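Local coordinates for protein P43 (Trichuris muris, PDB 6QIX) that is the major protein secreted by the whipworm, tethers to matrix and inhibits the function of the host cytokine interleukin-13, at residues C74-F79 with G169-N174; P115-G118 with A122-N125; E199-P204 with V209-D214; D223-H228 with D302-T307. One frame throughout, in Å; residues are numbered along the deposited sequence.

Contact 1: C74-F79 with G169-N174; sequences CGHCSF and GDYEPN
His76 and Tyr171 lay their rings face to face, the planes only 3° from parallel and the ring centroids 3.6 Å apart. Overlap begins at the root of the histidine, where His76 CB lies 4.1 Å from Tyr171 CD2. The ring then spreads over the phenol atom by atom. His76 CG sits 3.6 Å from Tyr171 CD2, and on one flank His76 ND1 comes to 3.5 Å from Tyr171 CE2. On the other flank His76 CD2 is 3.6 Å from Tyr171 CG, while His76 NE2 meets Tyr171 CD1 at 3.5 Å. At the far end His76 CE1 reaches 3.6 Å from Tyr171 CZ. Each ring thus has atoms of the other over its centre, and the phenol hydroxyl projects past the imidazole. In both residues CG stands beside the backbone N and anti to the carbonyl carbon (chi1 -51° in His76, -71° in Tyr171), which sends each side chain toward the other segment. The imidazole is also held through ND1, hydrogen-bonded to ND1 of His103, so the stack and this bond together restrict its rotation. His76 is carried on the type I' turn from Cys74 to Cys77, closed by the backbone bond from Cys77 N to Cys74 O, and disulfides to Cys109 and Cys168 leave from the two ends of that turn. The pair lies where the loop entering strand 79-85 meets the chain just ahead of strand 172-173, and Cys180 on the antiparallel partner strand 180-181 touches both side chains.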
loop_
_atom_site.group_PDB
_atom_site.type_symbol
_atom_site.label_atom_id
_atom_site.label_comp_id
_atom_site.label_asym_id
_atom_site.label_seq_id
_atom_site.Cartn_x
_atom_site.Cartn_y
_atom_site.Cartn_z
ATOM N N CYS A 74 12.626 -15.728 8.955
ATOM C CA CYS A 74 13.215 -16.224 7.718
ATOM C C CYS A 74 13.643 -15.017 6.871
ATOM O O CYS A 74 13.184 -13.899 7.045
ATOM C CB CYS A 74 12.315 -17.235 6.971
ATOM S SG CYS A 74 10.743 -16.628 6.554
ATOM N N GLY A 75 14.553 -15.287 5.920
ATOM C CA GLY A 75 14.692 -14.462 4.715
ATOM C C GLY A 75 15.450 -13.175 4.862
ATOM O O GLY A 75 15.421 -12.349 3.926
ATOM N N HIS A 76 16.149 -12.984 5.982
ATOM C CA HIS A 76 16.673 -11.663 6.356
ATOM C C HIS A 76 15.526 -10.648 6.544
ATOM O O HIS A 76 15.712 -9.433 6.397
ATOM C CB HIS A 76 17.708 -11.157 5.335
ATOM C CG HIS A 76 18.798 -12.153 5.033
ATOM N ND1 HIS A 76 20.054 -12.078 5.592
ATOM C CD2 HIS A 76 18.806 -13.258 4.249
ATOM C CE1 HIS A 76 20.788 -13.096 5.174
ATOM N NE2 HIS A 76 20.054 -13.831 4.356
ATOM N N CYS A 77 14.329 -11.143 6.881
ATOM C CA CYS A 77 13.141 -10.299 7.038
ATOM C C CYS A 77 12.840 -9.932 8.496
ATOM O O CYS A 77 12.025 -9.031 8.744
ATOM C CB CYS A 77 11.931 -10.996 6.411
ATOM S SG CYS A 77 12.053 -11.240 4.617
ATOM N N SER A 78 13.443 -10.628 9.454
ATOM C CA SER A 78 13.309 -10.286 10.858
ATOM C C SER A 78 14.294 -9.174 11.226
ATOM O O SER A 78 15.392 -9.060 10.665
ATOM C CB SER A 78 13.546 -11.543 11.710
ATOM O OG SER A 78 13.449 -11.267 13.088
ATOM N N PHE A 79 13.895 -8.356 12.198
ATOM C CA PHE A 79 14.674 -7.164 12.509
ATOM C C PHE A 79 14.396 -6.707 13.927
ATOM O O PHE A 79 13.343 -6.997 14.483
ATOM C CB PHE A 79 14.340 -6.018 11.547
ATOM C CG PHE A 79 12.944 -5.551 11.640
ATOM C CD1 PHE A 79 12.630 -4.431 12.409
ATOM C CD2 PHE A 79 11.918 -6.216 10.965
ATOM C CE1 PHE A 79 11.337 -3.968 12.474
ATOM C CE2 PHE A 79 10.599 -5.753 11.042
ATOM C CZ PHE A 79 10.317 -4.643 11.803
ATOM N N GLY A 169 15.320 -7.050 1.690
ATOM C CA GLY A 169 16.375 -6.036 1.716
ATOM C C GLY A 169 17.454 -6.286 0.674
ATOM O O GLY A 169 17.151 -6.374 -0.513
ATOM N N ASP A 170 18.732 -6.322 1.097
ATOM C CA ASP A 170 19.831 -6.592 0.179
ATOM C C ASP A 170 19.868 -8.036 -0.346
ATOM O O ASP A 170 20.724 -8.358 -1.196
ATOM C CB ASP A 170 21.163 -6.284 0.884
ATOM C CG ASP A 170 21.298 -4.833 1.333
ATOM O OD1 ASP A 170 20.660 -3.922 0.762
ATOM O OD2 ASP A 170 22.094 -4.592 2.269
ATOM N N TYR A 171 19.026 -8.924 0.181
ATOM C CA TYR A 171 18.985 -10.321 -0.221
ATOM C C TYR A 171 17.774 -10.576 -1.100
ATOM O O TYR A 171 16.697 -10.020 -0.865
ATOM C CB TYR A 171 18.971 -11.247 1.027
ATOM C CG TYR A 171 20.316 -11.245 1.718
ATOM C CD1 TYR A 171 21.261 -12.232 1.450
ATOM C CD2 TYR A 171 20.656 -10.262 2.619
ATOM C CE1 TYR A 171 22.480 -12.202 2.032
ATOM C CE2 TYR A 171 21.896 -10.240 3.208
ATOM C CZ TYR A 171 22.792 -11.211 2.913
ATOM O OH TYR A 171 24.049 -11.231 3.506
ATOM N N GLU A 172 17.963 -11.449 -2.102
ATOM C CA GLU A 172 16.933 -11.856 -3.041
ATOM C C GLU A 172 17.019 -13.360 -3.259
ATOM O O GLU A 172 18.086 -13.955 -3.075
ATOM C CB GLU A 172 17.115 -11.128 -4.392
ATOM C CG GLU A 172 17.094 -9.594 -4.227
ATOM C CD GLU A 172 17.246 -8.784 -5.498
ATOM O OE1 GLU A 172 17.333 -9.398 -6.600
ATOM O OE2 GLU A 172 17.263 -7.508 -5.374
ATOM N N PRO A 173 15.921 -13.991 -3.661
ATOM C CA PRO A 173 15.996 -15.443 -3.920
ATOM C C PRO A 173 16.984 -15.732 -5.026
ATOM O O PRO A 173 17.103 -14.960 -5.990
ATOM C CB PRO A 173 14.570 -15.809 -4.325
ATOM C CG PRO A 173 13.717 -14.654 -3.744
ATOM C CD PRO A 173 14.589 -13.461 -3.937
ATOM N N ASN A 174 17.738 -16.833 -4.863
ATOM C CA ASN A 174 18.481 -17.337 -6.004
ATOM C C ASN A 174 17.498 -17.872 -7.041
ATOM O O ASN A 174 16.279 -17.918 -6.827
ATOM C CB ASN A 174 19.501 -18.418 -5.600
ATOM C CG ASN A 174 18.883 -19.647 -4.949
ATOM O OD1 ASN A 174 17.662 -19.823 -4.830
ATOM N ND2 ASN A 174 19.787 -20.544 -4.524
#

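Contact 2: P115-G118 with A122-N125; sequences PHLG and AFIN
A classic beta bulge, in which Leu117 and Gly118 both face Leu114, presents the Leu117 side chain to Phe123 and Ile124 farther along the same connection. The leucine branch point makes the aromatic contact: Leu117 CG lies 3.7 Å from Phe123 CE1, at the edge of the ring and near its plane. Its CD2 methyl also serves the ring, at 3.9 Å from the same CE1. That methyl then meets the isoleucine branch, with Leu117 CD2 3.8 Å from Ile124 CG2. The bond from CA to CB of Phe123 does not aim at the leucine, yet chi1 of 49°, with CG lodged between the backbone N and the carbonyl carbon, brings CE1 to it. The side chains meet through carbon atoms alone, with one methyl shared between a ring edge and an aliphatic branch. A bound di(hydroxyethyl)ether (PEG) molecule, probably from the crystallisation liquor, lies close to the side chain of Leu117. The whole cluster belongs to the connection from strand 109-112 to helix 126-129, bordered by two helices: Trp301 of helix 292-310 packs on Leu117, and Asp319, Ala322 and Lys323 of helix 315-325 pack on Phe123.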
loop_
_atom_site.group_PDB
_atom_site.type_symbol
_atom_site.label_atom_id
_atom_site.label_comp_id
_atom_site.label_asym_id
_atom_site.label_seq_id
_atom_site.Cartn_x
_atom_site.Cartn_y
_atom_site.Cartn_z
ATOM N N PRO A 115 -4.625 -14.503 -2.487
ATOM C CA PRO A 115 -5.728 -14.390 -3.454
ATOM C C PRO A 115 -5.571 -13.153 -4.331
ATOM O O PRO A 115 -5.359 -12.046 -3.832
ATOM C CB PRO A 115 -6.987 -14.309 -2.569
ATOM C CG PRO A 115 -6.586 -14.959 -1.255
ATOM C CD PRO A 115 -5.069 -14.763 -1.111
ATOM N N HIS A 116 -5.603 -13.364 -5.652
ATOM C CA HIS A 116 -5.605 -12.269 -6.622
ATOM C C HIS A 116 -4.265 -11.585 -6.777
ATOM O O HIS A 116 -3.958 -11.079 -7.862
ATOM C CB HIS A 116 -6.646 -11.206 -6.236
ATOM C CG HIS A 116 -8.003 -11.783 -6.011
ATOM N ND1 HIS A 116 -8.724 -12.375 -7.018
ATOM C CD2 HIS A 116 -8.747 -11.899 -4.893
ATOM C CE1 HIS A 116 -9.856 -12.846 -6.529
ATOM N NE2 HIS A 116 -9.894 -12.573 -5.239
ATOM N N LEU A 117 -3.494 -11.488 -5.696
ATOM C CA LEU A 117 -2.223 -10.759 -5.733
ATOM C C LEU A 117 -1.021 -11.677 -5.973
ATOM O O LEU A 117 0.083 -11.191 -6.307
ATOM C CB LEU A 117 -2.038 -9.987 -4.419
ATOM C CG LEU A 117 -2.558 -8.555 -4.328
ATOM C CD1 LEU A 117 -3.926 -8.332 -4.857
ATOM C CD2 LEU A 117 -2.466 -8.076 -2.836
ATOM N N GLY A 118 -1.188 -12.981 -5.784
ATOM C CA GLY A 118 -0.064 -13.880 -6.013
ATOM C C GLY A 118 1.016 -13.643 -4.980
ATOM O O GLY A 118 0.734 -13.520 -3.786
ATOM N N ALA A 122 5.441 -7.788 -1.169
ATOM C CA ALA A 122 6.151 -6.512 -1.235
ATOM C C ALA A 122 5.245 -5.297 -1.271
ATOM O O ALA A 122 5.716 -4.186 -0.963
ATOM C CB ALA A 122 7.049 -6.441 -2.471
ATOM N N PHE A 123 3.982 -5.443 -1.646
ATOM C CA PHE A 123 3.150 -4.246 -1.805
ATOM C C PHE A 123 1.850 -4.296 -1.016
ATOM O O PHE A 123 1.087 -3.306 -1.048
ATOM C CB PHE A 123 2.864 -3.980 -3.298
ATOM C CG PHE A 123 2.378 -5.183 -4.054
ATOM C CD1 PHE A 123 1.026 -5.483 -4.089
ATOM C CD2 PHE A 123 3.278 -6.005 -4.718
ATOM C CE1 PHE A 123 0.575 -6.582 -4.742
ATOM C CE2 PHE A 123 2.835 -7.120 -5.393
ATOM C CZ PHE A 123 1.471 -7.400 -5.418
ATOM N N ILE A 124 1.573 -5.389 -0.284
ATOM C CA ILE A 124 0.350 -5.396 0.536
ATOM C C ILE A 124 0.367 -4.265 1.573
ATOM O O ILE A 124 -0.701 -3.800 2.026
ATOM C CB ILE A 124 0.125 -6.764 1.214
ATOM C CG1 ILE A 124 1.326 -7.160 2.066
ATOM C CG2 ILE A 124 -0.181 -7.794 0.167
ATOM C CD1 ILE A 124 1.235 -8.569 2.589
ATOM N N ASN A 125 1.547 -3.800 1.966
ATOM C CA ASN A 125 1.594 -2.782 3.010
ATOM C C ASN A 125 0.973 -1.463 2.572
ATOM O O ASN A 125 0.688 -0.628 3.436
ATOM C CB ASN A 125 3.027 -2.581 3.503
ATOM C CG ASN A 125 3.971 -1.985 2.459
ATOM O OD1 ASN A 125 3.654 -1.845 1.265
ATOM N ND2 ASN A 125 5.182 -1.664 2.918
#

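Contact 3: E199-P204 with V209-D214; sequences ECLWFP and VSHVYD
Leu201 approaches His211 with CG anti to its own carbonyl carbon (chi1 -53°) and with CD1 fully extended from CA (chi2 -179°), which leaves CD2 as the methyl turned toward the histidine. On the helix, chi1 of -89° carries the imidazole alongside the leucine, and the two side chains run antiparallel beside each other. The closest approach is from Leu201 CD2 to His211 CB, at 3.7 Å. The same methyl is 3.8 Å from His211 CG, so it meets the root of the ring at an oblique angle. Leu201 CD1 extends to the next helix position and makes a looser contact with Val212 CG2 at 4.5 Å. A water adds a polar link beside this apolar contact: it accepts a hydrogen bond of 3.0 Å from Trp202 N. It is also hydrogen-bonded to His211 ND1, again at 3.0 Å. The imidazole nitrogen has a further, weak hydrogen bond to the carbonyl of Asn207, one turn earlier in the helix. On the other segment, the backbone of Leu201 pairs with Phe246 and its side chain touches Val248, while the neighbouring Cys200 is tied to Cys269 by a disulfide. Pro204, preceded by a cis peptide bond, occupies the N-cap position, and the chain then turns directly into helix 205-216. The arrangement is a helix folded back on its own lead-in segment, joined to it by one leucine and one bridging water: local packing in a disulfide-rich secreted protein.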
loop_
_atom_site.group_PDB
_atom_site.type_symbol
_atom_site.label_atom_id
_atom_site.label_comp_id
_atom_site.label_asym_id
_atom_site.label_seq_id
_atom_site.Cartn_x
_atom_site.Cartn_y
_atom_site.Cartn_z
ATOM N N GLU A 199 -4.215 17.533 -9.911
ATOM C CA GLU A 199 -5.619 17.765 -9.635
ATOM C C GLU A 199 -6.292 16.450 -9.253
ATOM O O GLU A 199 -5.726 15.353 -9.397
ATOM C CB GLU A 199 -6.304 18.390 -10.848
ATOM C CG GLU A 199 -5.808 19.798 -11.115
ATOM C CD GLU A 199 -6.864 20.812 -11.514
ATOM O OE1 GLU A 199 -6.462 21.922 -11.882
ATOM O OE2 GLU A 199 -8.080 20.542 -11.444
ATOM N N CYS A 200 -7.519 16.568 -8.746
ATOM C CA CYS A 200 -8.250 15.381 -8.342
ATOM C C CYS A 200 -8.596 14.580 -9.580
ATOM O O CYS A 200 -9.208 15.108 -10.507
ATOM C CB CYS A 200 -9.516 15.758 -7.576
ATOM S SG CYS A 200 -9.148 16.617 -5.959
ATOM N N LEU A 201 -8.190 13.315 -9.602
ATOM C CA LEU A 201 -8.420 12.431 -10.730
ATOM C C LEU A 201 -9.707 11.643 -10.548
ATOM O O LEU A 201 -10.138 11.378 -9.426
ATOM C CB LEU A 201 -7.267 11.455 -10.905
ATOM C CG LEU A 201 -5.863 12.114 -10.979
ATOM C CD1 LEU A 201 -4.806 11.064 -11.182
ATOM C CD2 LEU A 201 -5.831 13.137 -12.095
ATOM N N TRP A 202 -10.323 11.282 -11.665
ATOM C CA TRP A 202 -11.612 10.594 -11.576
ATOM C C TRP A 202 -11.778 9.624 -12.742
ATOM O O TRP A 202 -11.142 9.751 -13.793
ATOM C CB TRP A 202 -12.733 11.620 -11.588
ATOM C CG TRP A 202 -14.104 11.149 -11.188
ATOM C CD1 TRP A 202 -15.250 11.339 -11.886
ATOM C CD2 TRP A 202 -14.451 10.410 -10.023
ATOM N NE1 TRP A 202 -16.319 10.799 -11.200
ATOM C CE2 TRP A 202 -15.847 10.180 -10.074
ATOM C CE3 TRP A 202 -13.716 9.904 -8.947
ATOM C CZ2 TRP A 202 -16.531 9.458 -9.083
ATOM C CZ3 TRP A 202 -14.392 9.190 -7.949
ATOM C CH2 TRP A 202 -15.811 8.996 -8.028
ATOM N N PHE A 203 -12.686 8.680 -12.549
ATOM C CA PHE A 203 -13.071 7.740 -13.576
ATOM C C PHE A 203 -13.651 8.455 -14.792
ATOM O O PHE A 203 -14.153 9.578 -14.690
ATOM C CB PHE A 203 -14.113 6.768 -13.010
ATOM C CG PHE A 203 -13.613 5.987 -11.827
ATOM C CD1 PHE A 203 -12.785 4.887 -12.002
ATOM C CD2 PHE A 203 -13.932 6.371 -10.553
ATOM C CE1 PHE A 203 -12.311 4.159 -10.898
ATOM C CE2 PHE A 203 -13.467 5.634 -9.449
ATOM C CZ PHE A 203 -12.621 4.571 -9.632
ATOM N N PRO A 204 -13.651 7.800 -15.952
ATOM C CA PRO A 204 -13.229 6.411 -16.206
ATOM C C PRO A 204 -11.739 6.116 -15.987
ATOM O O PRO A 204 -10.873 7.004 -15.962
ATOM C CB PRO A 204 -13.588 6.195 -17.688
ATOM C CG PRO A 204 -13.681 7.548 -18.260
ATOM C CD PRO A 204 -14.162 8.447 -17.164
ATOM N N VAL A 209 -5.480 6.800 -16.055
ATOM C CA VAL A 209 -4.226 6.318 -16.623
ATOM C C VAL A 209 -3.584 7.411 -17.464
ATOM O O VAL A 209 -2.392 7.692 -17.333
ATOM C CB VAL A 209 -4.474 5.045 -17.449
ATOM C CG1 VAL A 209 -3.259 4.675 -18.292
ATOM C CG2 VAL A 209 -4.819 3.930 -16.536
ATOM N N SER A 210 -4.363 8.052 -18.327
ATOM C CA SER A 210 -3.787 9.082 -19.177
ATOM C C SER A 210 -3.244 10.223 -18.344
ATOM O O SER A 210 -2.204 10.791 -18.665
ATOM C CB SER A 210 -4.831 9.584 -20.178
ATOM O OG SER A 210 -5.155 8.510 -21.025
ATOM N N HIS A 211 -3.912 10.551 -17.242
ATOM C CA HIS A 211 -3.462 11.662 -16.405
ATOM C C HIS A 211 -2.168 11.312 -15.692
ATOM O O HIS A 211 -1.294 12.175 -15.511
ATOM C CB HIS A 211 -4.548 12.045 -15.394
ATOM C CG HIS A 211 -5.519 13.063 -15.915
ATOM N ND1 HIS A 211 -6.871 12.820 -16.030
ATOM C CD2 HIS A 211 -5.330 14.331 -16.357
ATOM C CE1 HIS A 211 -7.479 13.895 -16.505
ATOM N NE2 HIS A 211 -6.568 14.828 -16.709
ATOM N N VAL A 212 -1.983 10.041 -15.347
ATOM C CA VAL A 212 -0.728 9.656 -14.718
ATOM C C VAL A 212 0.419 9.766 -15.717
ATOM O O VAL A 212 1.491 10.287 -15.389
ATOM C CB VAL A 212 -0.851 8.251 -14.110
ATOM C CG1 VAL A 212 0.465 7.795 -13.661
ATOM C CG2 VAL A 212 -1.792 8.287 -12.929
ATOM N N TYR A 213 0.213 9.298 -16.952
ATOM C CA TYR A 213 1.230 9.465 -17.981
ATOM C C TYR A 213 1.589 10.935 -18.158
ATOM O O TYR A 213 2.767 11.288 -18.319
ATOM C CB TYR A 213 0.725 8.904 -19.318
ATOM C CG TYR A 213 0.615 7.389 -19.385
ATOM C CD1 TYR A 213 1.499 6.582 -18.716
ATOM C CD2 TYR A 213 -0.374 6.780 -20.123
ATOM C CE1 TYR A 213 1.402 5.186 -18.790
ATOM C CE2 TYR A 213 -0.478 5.429 -20.198
ATOM C CZ TYR A 213 0.416 4.630 -19.529
ATOM O OH TYR A 213 0.299 3.263 -19.608
ATOM N N ASP A 214 0.578 11.801 -18.172
ATOM C CA ASP A 214 0.829 13.215 -18.423
ATOM C C ASP A 214 1.486 13.884 -17.217
ATOM O O ASP A 214 2.456 14.636 -17.363
ATOM C CB ASP A 214 -0.479 13.911 -18.797
ATOM C CG ASP A 214 -0.288 15.385 -19.097
ATOM O OD1 ASP A 214 0.395 15.720 -20.089
ATOM O OD2 ASP A 214 -0.847 16.210 -18.345
HETATM O O HOH W 1 -8.868 11.502 -14.235
#

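Contact 4: D223-H228 with D302-T307; sequences DGYEPH and DDFTAT
The Tyr225 ring is covered on both faces: Phe304 CD1 stands 3.5 Å above its centre on one side, and Pro227 N lies over the opposite face, offset toward the rim. Phe304 arrives edge first, in a T-shaped (edge-to-face) pair with centroids 4.9 Å apart and planes at 67°. Its CD1 makes the closest approach, 3.6 Å from Tyr225 CE2. In turn, Tyr225 CE1 lies in the plane of the phenylalanine ring, at its edge. Near the tip of the tyrosine, the OH oxygen passes 3.7 Å from Phe304 CB. Thr307, one turn later in the helix, adds its methyl, with CG2 4.1 Å from Tyr225 CD1. Its rotation explains which branch does the touching: CG2 is anti to the backbone N, while OG1 turns back and donates to Asp303 O over 2.9 Å. The hydroxyl comes from above the carbonyl plane, 36° out of it. Asp303 O is thereby gripped by two donors, since Thr307 N reaches it from the opposite face of that plane at 2.8 Å. Leu325 of helix 315-325 touches both aromatic side chains, so the pair sits between the loop and two helices. No hydrogen bond crosses the interface. Cohesion probably comes from the aryl hydrogens at the edge of Phe304 facing the pi cloud of Tyr225, and from exclusion of water around these two buried residues; the threonine hydroxyl is satisfied within its own helix, so that only its methyl is spent on the contact.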
loop_
_atom_site.group_PDB
_atom_site.type_symbol
_atom_site.label_atom_id
_atom_site.label_comp_id
_atom_site.label_asym_id
_atom_site.label_seq_id
_atom_site.Cartn_x
_atom_site.Cartn_y
_atom_site.Cartn_z
ATOM N N ASP A 223 6.221 -2.929 -24.348
ATOM C CA ASP A 223 6.128 -4.150 -23.562
ATOM C C ASP A 223 5.406 -3.958 -22.234
ATOM O O ASP A 223 5.268 -4.927 -21.480
ATOM C CB ASP A 223 7.536 -4.684 -23.274
ATOM C CG ASP A 223 8.507 -3.568 -22.858
ATOM O OD1 ASP A 223 9.292 -3.758 -21.897
ATOM O OD2 ASP A 223 8.475 -2.495 -23.508
ATOM N N GLY A 224 4.935 -2.746 -21.929
ATOM C CA GLY A 224 4.541 -2.423 -20.576
ATOM C C GLY A 224 3.123 -2.837 -20.232
ATOM O O GLY A 224 2.336 -3.305 -21.055
ATOM N N TYR A 225 2.790 -2.660 -18.967
ATOM C CA TYR A 225 1.468 -2.995 -18.465
ATOM C C TYR A 225 0.621 -1.745 -18.278
ATOM O O TYR A 225 1.128 -0.698 -17.857
ATOM C CB TYR A 225 1.581 -3.729 -17.132
ATOM C CG TYR A 225 0.291 -3.737 -16.368
ATOM C CD1 TYR A 225 -0.722 -4.607 -16.713
ATOM C CD2 TYR A 225 0.079 -2.871 -15.304
ATOM C CE1 TYR A 225 -1.899 -4.611 -16.029
ATOM C CE2 TYR A 225 -1.092 -2.885 -14.615
ATOM C CZ TYR A 225 -2.092 -3.732 -14.988
ATOM O OH TYR A 225 -3.288 -3.725 -14.280
ATOM N N GLU A 226 -0.681 -1.890 -18.537
ATOM C CA GLU A 226 -1.677 -0.836 -18.397
ATOM C C GLU A 226 -2.989 -1.491 -17.992
ATOM O O GLU A 226 -3.448 -2.396 -18.693
ATOM C CB GLU A 226 -1.821 -0.074 -19.721
ATOM C CG GLU A 226 -2.672 1.125 -19.635
ATOM C CD GLU A 226 -2.697 1.919 -20.931
ATOM O OE1 GLU A 226 -1.680 2.550 -21.294
ATOM O OE2 GLU A 226 -3.744 1.914 -21.586
ATOM N N PRO A 227 -3.625 -1.089 -16.884
ATOM C CA PRO A 227 -4.917 -1.696 -16.534
ATOM C C PRO A 227 -6.004 -1.211 -17.482
ATOM O O PRO A 227 -6.038 -0.042 -17.877
ATOM C CB PRO A 227 -5.173 -1.220 -15.098
ATOM C CG PRO A 227 -4.395 0.082 -14.996
ATOM C CD PRO A 227 -3.206 -0.043 -15.933
ATOM N N HIS A 228 -6.890 -2.124 -17.850
ATOM C CA HIS A 228 -8.014 -1.814 -18.723
ATOM C C HIS A 228 -9.307 -2.043 -17.966
ATOM O O HIS A 228 -9.391 -2.925 -17.101
ATOM C CB HIS A 228 -7.935 -2.635 -20.000
ATOM C CG HIS A 228 -6.757 -2.267 -20.860
ATOM N ND1 HIS A 228 -6.399 -0.956 -21.117
ATOM C CD2 HIS A 228 -5.837 -3.035 -21.499
ATOM C CE1 HIS A 228 -5.321 -0.933 -21.882
ATOM N NE2 HIS A 228 -4.960 -2.180 -22.132
ATOM N N ASP A 302 -6.458 -9.984 -10.916
ATOM C CA ASP A 302 -6.240 -11.260 -11.592
ATOM C C ASP A 302 -5.551 -11.026 -12.929
ATOM O O ASP A 302 -4.607 -11.754 -13.298
ATOM C CB ASP A 302 -7.581 -11.988 -11.806
ATOM C CG ASP A 302 -8.127 -12.646 -10.530
ATOM O OD1 ASP A 302 -7.367 -12.824 -9.558
ATOM O OD2 ASP A 302 -9.347 -12.974 -10.482
ATOM N N ASP A 303 -6.020 -10.015 -13.676
ATOM C CA ASP A 303 -5.446 -9.731 -14.988
ATOM C C ASP A 303 -4.002 -9.241 -14.874
ATOM O O ASP A 303 -3.136 -9.648 -15.668
ATOM C CB ASP A 303 -6.311 -8.714 -15.720
ATOM C CG ASP A 303 -7.672 -9.301 -16.132
ATOM O OD1 ASP A 303 -8.564 -8.523 -16.542
ATOM O OD2 ASP A 303 -7.852 -10.544 -16.051
ATOM N N PHE A 304 -3.716 -8.385 -13.889
ATOM C CA PHE A 304 -2.341 -7.932 -13.691
ATOM C C PHE A 304 -1.425 -9.107 -13.353
ATOM O O PHE A 304 -0.310 -9.229 -13.882
ATOM C CB PHE A 304 -2.252 -6.869 -12.578
ATOM C CG PHE A 304 -0.831 -6.619 -12.148
ATOM C CD1 PHE A 304 0.035 -5.930 -12.989
ATOM C CD2 PHE A 304 -0.344 -7.123 -10.948
ATOM C CE1 PHE A 304 1.389 -5.738 -12.653
ATOM C CE2 PHE A 304 1.009 -6.946 -10.604
ATOM C CZ PHE A 304 1.879 -6.241 -11.440
ATOM N N THR A 305 -1.852 -9.951 -12.413
ATOM C CA THR A 305 -0.993 -11.053 -11.977
ATOM C C THR A 305 -0.699 -12.002 -13.135
ATOM O O THR A 305 0.468 -12.390 -13.366
ATOM C CB THR A 305 -1.671 -11.754 -10.790
ATOM O OG1 THR A 305 -1.823 -10.802 -9.707
ATOM C CG2 THR A 305 -0.916 -12.977 -10.313
ATOM N N ALA A 306 -1.737 -12.340 -13.911
ATOM C CA ALA A 306 -1.531 -13.130 -15.121
ATOM C C ALA A 306 -0.612 -12.426 -16.123
ATOM O O ALA A 306 0.257 -13.069 -16.731
ATOM C CB ALA A 306 -2.879 -13.424 -15.761
ATOM N N THR A 307 -0.788 -11.117 -16.327
ATOM C CA THR A 307 0.076 -10.391 -17.262
ATOM C C THR A 307 1.515 -10.364 -16.780
ATOM O O THR A 307 2.446 -10.374 -17.596
ATOM C CB THR A 307 -0.407 -8.949 -17.444
ATOM O OG1 THR A 307 -1.689 -8.953 -18.046
ATOM C CG2 THR A 307 0.563 -8.153 -18.331
#

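Contact 4 is the junction of the set, touching both contact 2 and contact 3. Toward contact 2, His116 O lies 2.8 Å from Thr305 OG1 and His116 ND1 lies 2.9 Å from Asp302 OD1, two hydrogen bonds that fasten the bulged loop to helix 292-310. Toward contact 3, Tyr213 OH is hydrogen-bonded to Glu226 OE1 at 2.7 Å, tying helix 205-216 to the segment that carries Tyr225. Contact 2 is nested along the chain within the loop closed by contact 1, yet their nearest atoms remain about 9 Å apart. Contacts 1 and 3 lie on opposite sides of the chain's centre, with centres 36 Å apart.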